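Local coordinates for kelch domain-containing protein (Colletotrichum graminicola M1.001, PDB 5C86) that probably oxidises alcohols to aldehydes as a copper-dependent fungal oxidase of the galactose oxidase and glyoxal oxidase (AA5) family, built round a Kelch beta-propeller, at residues 83-88 against 129-134; 96-99 against 105-108; 122-127 against 187-192. All blocks are in the same frame, centred on the assembly; numbering follows the deposited sequence.

Interaction 1: 83-88 against 129-134; sequences RIIVTG and GKIFVI
Ile85 against Ile131, and Thr87 against Val133, make a thin, mostly apolar seam between the second strands of two successive blades of the Kelch propeller. The strands 84-87 and 131-134 run the same way but lie too far apart to pair, with the CA atoms of Ile85 and Ile131 8.5 Å from each other, so side chains alone bridge them. Ile85 reaches over as an extended arm (chi2 178°) and its terminal CD1 meets CG1 of Ile131 at 4.0 Å, the two chains crossing at a slant. Ile131 is folded instead (chi2 -57°), which carries its own CD1 off toward Thr125 of its blade. One step further along, Thr87 and Val133 meet tip to tip, OG1 of the threonine lying 4.1 Å from CG1 of the valine. That hydroxyl is not left to hydrocarbon alone: it makes a weak hydrogen bond to the carbonyl of Gly75 within its own sheet. The side chain of Thr87 lies about 10 Å from that of Tyr120, which binds copper in the metal-bound enzyme; the metal is absent here. All four residues are buried, yet they touch lightly, so the blades are held here by dispersion and exclusion of water and not by any directional bond.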
loop_
_atom_site.group_PDB
_atom_site.type_symbol
_atom_site.label_atom_id
_atom_site.label_comp_id
_atom_site.label_asym_id
_atom_site.label_seq_id
_atom_site.Cartn_x
_atom_site.Cartn_y
_atom_site.Cartn_z
ATOM N N ARG A 83 9.883 6.445 8.847
ATOM C CA ARG A 83 10.682 6.937 7.751
ATOM C C ARG A 83 10.293 6.186 6.500
ATOM O O ARG A 83 10.017 4.981 6.580
ATOM C CB ARG A 83 12.166 6.684 8.076
ATOM C CG ARG A 83 12.590 7.442 9.323
ATOM C CD ARG A 83 14.099 7.402 9.467
ATOM N NE ARG A 83 14.583 6.062 9.383
ATOM C CZ ARG A 83 15.832 5.670 9.099
ATOM N NH1 ARG A 83 16.827 6.572 8.970
ATOM N NH2 ARG A 83 16.109 4.396 9.053
ATOM N N ILE A 84 10.230 6.917 5.389
ATOM C CA ILE A 84 9.925 6.323 4.062
ATOM C C ILE A 84 11.229 5.941 3.384
ATOM O O ILE A 84 12.057 6.813 3.103
ATOM C CB ILE A 84 9.124 7.280 3.197
ATOM C CG1 ILE A 84 7.897 7.819 3.902
ATOM C CG2 ILE A 84 8.802 6.581 1.881
ATOM C CD1 ILE A 84 7.303 8.988 3.260
ATOM N N ILE A 85 11.427 4.667 3.243
ATOM C CA ILE A 85 12.629 4.107 2.630
ATOM C C ILE A 85 12.338 3.693 1.205
ATOM O O ILE A 85 11.494 2.805 0.972
ATOM C CB ILE A 85 13.183 2.978 3.458
ATOM C CG1 ILE A 85 13.639 3.475 4.893
ATOM C CG2 ILE A 85 14.387 2.299 2.752
ATOM C CD1 ILE A 85 14.179 2.415 5.830
ATOM N N VAL A 86 13.014 4.303 0.209
ATOM C CA VAL A 86 12.790 4.081 -1.183
ATOM C C VAL A 86 14.054 3.490 -1.813
ATOM O O VAL A 86 15.134 4.053 -1.656
ATOM C CB VAL A 86 12.334 5.373 -1.847
ATOM C CG1 VAL A 86 12.111 5.229 -3.306
ATOM C CG2 VAL A 86 11.071 5.949 -1.213
ATOM N N THR A 87 13.908 2.410 -2.542
ATOM C CA THR A 87 15.029 1.618 -3.049
ATOM C C THR A 87 14.979 1.548 -4.546
ATOM O O THR A 87 13.973 1.206 -5.158
ATOM C CB THR A 87 15.036 0.216 -2.498
ATOM O OG1 THR A 87 13.692 -0.388 -2.481
ATOM C CG2 THR A 87 15.540 0.201 -1.114
ATOM N N GLY A 88 16.145 1.755 -5.178
ATOM C CA GLY A 88 16.295 1.426 -6.623
ATOM C C GLY A 88 15.450 2.256 -7.514
ATOM O O GLY A 88 15.126 3.416 -7.255
ATOM N N GLY A 129 11.356 -5.130 11.879
ATOM C CA GLY A 129 11.629 -3.821 11.479
ATOM C C GLY A 129 12.686 -3.723 10.350
ATOM O O GLY A 129 13.043 -2.615 9.951
ATOM N N LYS A 130 13.027 -4.849 9.794
ATOM C CA LYS A 130 13.989 -4.847 8.676
ATOM C C LYS A 130 13.235 -4.617 7.390
ATOM O O LYS A 130 12.008 -4.692 7.373
ATOM C CB LYS A 130 14.778 -6.169 8.644
ATOM C CG LYS A 130 15.698 -6.256 9.848
ATOM C CD LYS A 130 16.525 -7.514 9.771
ATOM C CE LYS A 130 17.475 -7.535 10.966
ATOM N NZ LYS A 130 18.143 -8.861 11.047
ATOM N N ILE A 131 13.961 -4.309 6.321
ATOM C CA ILE A 131 13.331 -4.045 4.998
ATOM C C ILE A 131 13.764 -5.121 4.028
ATOM O O ILE A 131 14.997 -5.214 3.717
ATOM C CB ILE A 131 13.639 -2.695 4.388
ATOM C CG1 ILE A 131 13.501 -1.501 5.321
ATOM C CG2 ILE A 131 12.916 -2.559 3.088
ATOM C CD1 ILE A 131 12.150 -1.301 5.984
ATOM N N PHE A 132 12.862 -5.964 3.581
ATOM C CA PHE A 132 13.157 -7.106 2.665
ATOM C C PHE A 132 12.798 -6.676 1.272
ATOM O O PHE A 132 11.670 -6.136 1.055
ATOM C CB PHE A 132 12.360 -8.324 3.077
ATOM C CG PHE A 132 12.443 -9.497 2.182
ATOM C CD1 PHE A 132 13.640 -10.198 2.013
ATOM C CD2 PHE A 132 11.327 -9.893 1.443
ATOM C CE1 PHE A 132 13.660 -11.376 1.266
ATOM C CE2 PHE A 132 11.380 -11.041 0.630
ATOM C CZ PHE A 132 12.549 -11.786 0.538
ATOM N N VAL A 133 13.702 -6.927 0.317
ATOM C CA VAL A 133 13.345 -6.696 -1.112
ATOM C C VAL A 133 13.645 -7.940 -1.911
ATOM O O VAL A 133 14.588 -8.712 -1.575
ATOM C CB VAL A 133 14.061 -5.489 -1.753
ATOM C CG1 VAL A 133 13.876 -4.198 -0.980
ATOM C CG2 VAL A 133 15.567 -5.696 -1.849
ATOM N N ILE A 134 12.866 -8.132 -2.980
ATOM C CA ILE A 134 13.137 -9.217 -3.871
ATOM C C ILE A 134 12.604 -8.890 -5.252
ATOM O O ILE A 134 11.617 -8.166 -5.415
ATOM C CB ILE A 134 12.598 -10.562 -3.325
ATOM C CG1 ILE A 134 13.223 -11.786 -4.071
ATOM C CG2 ILE A 134 11.052 -10.616 -3.365
ATOM C CD1 ILE A 134 12.984 -13.093 -3.392
#

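Interaction 2: 96-99 against 105-108; sequences SVLD and SSPW
Leu98 lies across the indole of Trp108 at about a right angle, its CB seated almost exactly over the middle of the six-membered ring. The CB stands 3.5 Å from the centroid of that ring and 4° off its normal, a CH-pi contact of near-ideal geometry. With CG of Leu98 anti to the backbone N (chi1 177°), the isobutyl group leaves the ring centre and runs out over the loop; CD2 stays above the same face, toward the pyrrole side, 4.0 Å from CZ2, while CD1 goes further and rests 3.6 Å from the carbonyl O of Ser106, which accepts a hydrogen bond from Gln65 NE2. On the same face the strand backbone carries on from the CB, Leu98 N standing over CE3 at 3.5 Å. Ser96 approaches the same atom obliquely, its CB 4.0 Å from CE3, and turns its hydroxyl to His69 and Asn66. Ile84 and Val86 of the adjacent strand, Met71 of a loop and Asn66 of strand 63-66 also touch the indole. Where the loop comes alongside the strand, Trp108 CA donates a CA-H...O contact to Val97 O, 3.3 Å long with 132° at the hydrogen, next to the backbone hydrogen bonding of Val97 with Thr109, where strand 109-111 begins to pair. The Ser106 hydroxyl, 3.9 Å from Leu98 CD1, bonds back to the carbonyl of Gly103 in the connecting turn. This is the crossing from the third to the fourth, outermost strand of a propeller blade. Its chemistry is that of a flat aromatic used as a platform: the loop meets the strand through the indole face, while NE1 keeps a weak hydrogen bond to Gln65, so burial of the ring does not strand its one polar atom.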
loop_
_atom_site.group_PDB
_atom_site.type_symbol
_atom_site.label_atom_id
_atom_site.label_comp_id
_atom_site.label_asym_id
_atom_site.label_seq_id
_atom_site.Cartn_x
_atom_site.Cartn_y
_atom_site.Cartn_z
ATOM N N SER A 96 17.308 5.677 -0.488
ATOM C CA SER A 96 17.077 6.939 0.094
ATOM C C SER A 96 16.028 6.912 1.218
ATOM O O SER A 96 15.168 6.011 1.200
ATOM C CB SER A 96 16.603 7.880 -0.864
ATOM O OG SER A 96 17.501 8.067 -1.976
ATOM N N VAL A 97 16.054 7.914 2.095
ATOM C CA VAL A 97 15.160 7.964 3.253
ATOM C C VAL A 97 14.615 9.361 3.406
ATOM O O VAL A 97 15.339 10.360 3.254
ATOM C CB VAL A 97 15.747 7.294 4.486
ATOM C CG1 VAL A 97 16.955 8.035 5.054
ATOM C CG2 VAL A 97 14.671 7.171 5.570
ATOM N N LEU A 98 13.301 9.507 3.645
ATOM C CA LEU A 98 12.722 10.702 4.091
ATOM C C LEU A 98 12.198 10.480 5.493
ATOM O O LEU A 98 11.224 9.669 5.696
ATOM C CB LEU A 98 11.636 11.255 3.181
ATOM C CG LEU A 98 10.919 12.501 3.642
ATOM C CD1 LEU A 98 11.864 13.700 3.706
ATOM C CD2 LEU A 98 9.779 12.894 2.744
ATOM N N ASP A 99 12.699 11.266 6.438
ATOM C CA ASP A 99 12.267 11.204 7.853
ATOM C C ASP A 99 11.418 12.421 8.106
ATOM O O ASP A 99 11.926 13.583 8.151
ATOM C CB ASP A 99 13.462 11.119 8.790
ATOM C CG ASP A 99 13.072 11.110 10.301
ATOM O OD1 ASP A 99 11.879 11.179 10.672
ATOM O OD2 ASP A 99 14.039 10.983 11.085
ATOM N N SER A 105 9.232 18.627 3.626
ATOM C CA SER A 105 9.898 19.131 2.437
ATOM C C SER A 105 11.413 19.109 2.584
ATOM O O SER A 105 12.116 19.553 1.684
ATOM C CB SER A 105 9.396 20.526 2.124
ATOM O OG SER A 105 7.977 20.474 2.035
ATOM N N SER A 106 11.938 18.522 3.651
ATOM C CA SER A 106 13.348 18.417 3.828
ATOM C C SER A 106 13.991 17.422 2.812
ATOM O O SER A 106 13.274 16.639 2.160
ATOM C CB SER A 106 13.642 18.076 5.285
ATOM O OG SER A 106 13.397 16.708 5.680
ATOM N N PRO A 107 15.335 17.398 2.705
ATOM C CA PRO A 107 15.955 16.552 1.673
ATOM C C PRO A 107 15.848 15.066 1.993
ATOM O O PRO A 107 16.015 14.654 3.142
ATOM C CB PRO A 107 17.424 17.010 1.668
ATOM C CG PRO A 107 17.363 18.459 2.197
ATOM C CD PRO A 107 16.301 18.408 3.250
ATOM N N TRP A 108 15.638 14.265 0.957
ATOM C CA TRP A 108 15.821 12.830 1.105
ATOM C C TRP A 108 17.284 12.620 1.340
ATOM O O TRP A 108 18.137 13.288 0.683
ATOM C CB TRP A 108 15.404 12.106 -0.170
ATOM C CG TRP A 108 13.887 12.125 -0.401
ATOM C CD1 TRP A 108 13.097 13.129 -0.779
ATOM C CD2 TRP A 108 13.013 10.974 -0.192
ATOM N NE1 TRP A 108 11.757 12.706 -0.838
ATOM C CE2 TRP A 108 11.730 11.387 -0.486
ATOM C CE3 TRP A 108 13.244 9.679 0.197
ATOM C CZ2 TRP A 108 10.623 10.523 -0.379
ATOM C CZ3 TRP A 108 12.207 8.844 0.271
ATOM C CH2 TRP A 108 10.918 9.266 -0.004
#

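Interaction 3: 122-127 against 187-192; sequences SSCTTS and GSVLQA
Val189 and Cys124 meet where strand 188-191 passes the first strand, 122-125, of the preceding blade. The sulfur of Cys124 faces the fork of the valine: SG sits 3.8 Å from CG2 and equally 3.8 Å from CG1, so both methyls cradle one sulfur. A chi1 of 174° sets CG1 of Val189 across from the backbone N and leaves both methyls facing the neighbouring blade, where CG2 also comes within 4.4 Å of Thr126 CG2. Leu181, on the strand beside Val189, touches both residues, and Phe132 packs on the valine from the cysteine's own sheet.

Gly187, next to Ser188, makes the polar half of the contact. Its amide N donates to the hydroxyl of Ser127, a bond of 2.8 Å that is noticeably bent, with 133° at the hydrogen. The backbone there takes a positive phi, readily adopted by glycine, and the Gly187 carbonyl is taken by Thr203 in its own blade. A water adds a second link, accepting from Ser127 N at 2.9 Å and donating to Ser188 O at 2.8 Å. An apolar strand interface thus gives way to a hydrogen-bonded, water-bridged seam at the turns. Such face-to-face packing of four-stranded sheets, blade against blade round a central axis, is the hallmark of the beta-propeller, here of the Kelch type found in galactose oxidase.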
loop_
_atom_site.group_PDB
_atom_site.type_symbol
_atom_site.label_atom_id
_atom_site.label_comp_id
_atom_site.label_asym_id
_atom_site.label_seq_id
_atom_site.Cartn_x
_atom_site.Cartn_y
_atom_site.Cartn_z
ATOM N N SER A 122 9.522 -5.430 -5.122
ATOM C CA SER A 122 8.702 -5.110 -3.961
ATOM C C SER A 122 9.615 -5.123 -2.730
ATOM O O SER A 122 10.572 -5.933 -2.597
ATOM C CB SER A 122 7.590 -6.109 -3.865
ATOM O OG SER A 122 6.669 -5.916 -4.955
ATOM N N SER A 123 9.251 -4.247 -1.808
ATOM C CA SER A 123 9.914 -4.047 -0.552
ATOM C C SER A 123 8.870 -4.173 0.552
ATOM O O SER A 123 7.766 -3.591 0.422
ATOM C CB SER A 123 10.424 -2.607 -0.583
ATOM O OG SER A 123 11.097 -2.286 0.634
ATOM N N CYS A 124 9.251 -4.753 1.662
ATOM C CA CYS A 124 8.357 -4.743 2.828
ATOM C C CYS A 124 9.122 -4.705 4.129
ATOM O O CYS A 124 10.223 -5.246 4.263
ATOM C CB CYS A 124 7.441 -5.988 2.804
ATOM S SG CYS A 124 8.274 -7.623 2.901
ATOM N N THR A 125 8.465 -4.131 5.134
ATOM C CA THR A 125 8.936 -4.027 6.464
ATOM C C THR A 125 8.583 -5.303 7.165
ATOM O O THR A 125 7.414 -5.696 7.273
ATOM C CB THR A 125 8.352 -2.830 7.162
ATOM O OG1 THR A 125 8.721 -1.671 6.449
ATOM C CG2 THR A 125 8.926 -2.667 8.545
ATOM N N THR A 126 9.572 -5.958 7.801
ATOM C CA THR A 126 9.307 -7.212 8.449
ATOM C C THR A 126 8.930 -7.008 9.935
ATOM O O THR A 126 9.015 -5.901 10.470
ATOM C CB THR A 126 10.521 -8.196 8.387
ATOM O OG1 THR A 126 11.525 -7.700 9.314
ATOM C CG2 THR A 126 11.078 -8.211 7.014
ATOM N N SER A 127 8.568 -8.112 10.556
ATOM C CA SER A 127 8.238 -8.095 11.997
ATOM C C SER A 127 9.400 -7.594 12.854
ATOM O O SER A 127 9.227 -7.148 13.981
ATOM C CB SER A 127 7.816 -9.447 12.444
ATOM O OG SER A 127 8.868 -10.441 12.358
ATOM N N GLY A 187 9.659 -12.929 11.227
ATOM C CA GLY A 187 10.513 -12.519 10.146
ATOM C C GLY A 187 10.162 -13.159 8.842
ATOM O O GLY A 187 10.935 -13.013 7.911
ATOM N N SER A 188 9.035 -13.836 8.735
ATOM C CA SER A 188 8.604 -14.470 7.546
ATOM C C SER A 188 7.976 -13.409 6.585
ATOM O O SER A 188 7.493 -12.378 7.051
ATOM C CB SER A 188 7.635 -15.559 7.809
ATOM O OG SER A 188 6.402 -15.017 8.271
ATOM N N VAL A 189 7.968 -13.737 5.314
ATOM C CA VAL A 189 7.319 -12.944 4.255
ATOM C C VAL A 189 6.619 -13.902 3.345
ATOM O O VAL A 189 7.258 -14.816 2.782
ATOM C CB VAL A 189 8.283 -12.041 3.528
ATOM C CG1 VAL A 189 7.553 -11.354 2.341
ATOM C CG2 VAL A 189 8.929 -11.011 4.387
ATOM N N LEU A 190 5.315 -13.761 3.146
ATOM C CA LEU A 190 4.629 -14.490 2.171
ATOM C C LEU A 190 4.675 -13.766 0.838
ATOM O O LEU A 190 4.236 -12.594 0.779
ATOM C CB LEU A 190 3.178 -14.739 2.522
ATOM C CG LEU A 190 2.312 -15.440 1.496
ATOM C CD1 LEU A 190 2.835 -16.857 1.308
ATOM C CD2 LEU A 190 0.850 -15.467 1.867
ATOM N N GLN A 191 5.149 -14.433 -0.210
ATOM C CA GLN A 191 4.888 -13.961 -1.590
ATOM C C GLN A 191 3.657 -14.584 -2.095
ATOM O O GLN A 191 3.587 -15.774 -2.368
ATOM C CB GLN A 191 6.092 -14.247 -2.458
ATOM C CG GLN A 191 5.854 -14.143 -3.944
ATOM C CD GLN A 191 5.577 -15.472 -4.604
ATOM O OE1 GLN A 191 6.029 -16.542 -4.145
ATOM N NE2 GLN A 191 4.744 -15.437 -5.686
ATOM N N ALA A 192 2.563 -13.823 -2.084
ATOM C CA ALA A 192 1.235 -14.259 -2.389
ATOM C C ALA A 192 0.865 -14.319 -3.858
ATOM O O ALA A 192 -0.177 -14.822 -4.230
ATOM C CB ALA A 192 0.210 -13.445 -1.569
HETATM O O HOH W 1 8.012 -10.504 9.060
#

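Interactions 1 and 3 join blade to blade and share the middle partner: the sheet holding strands 122-125 and 131-134 in these two contacts meets the preceding blade through the second strand and the following one through the first. Both are buried, about 13 Å from the chain centre to their own centres. Interaction 2, centred about 19 Å out and only partly buried, works inside one blade, on the periphery of the sheet that interaction 1 uses; Ile84 and Val86 pair with strand 95-98, which carries interaction 2, while Ile85 and Thr87 face the next blade. Chemistry follows place: mostly aliphatic van der Waals contact in interaction 1, an aromatic face in interaction 2, and methyl-sulfur packing with direct and water-mediated bonds in interaction 3.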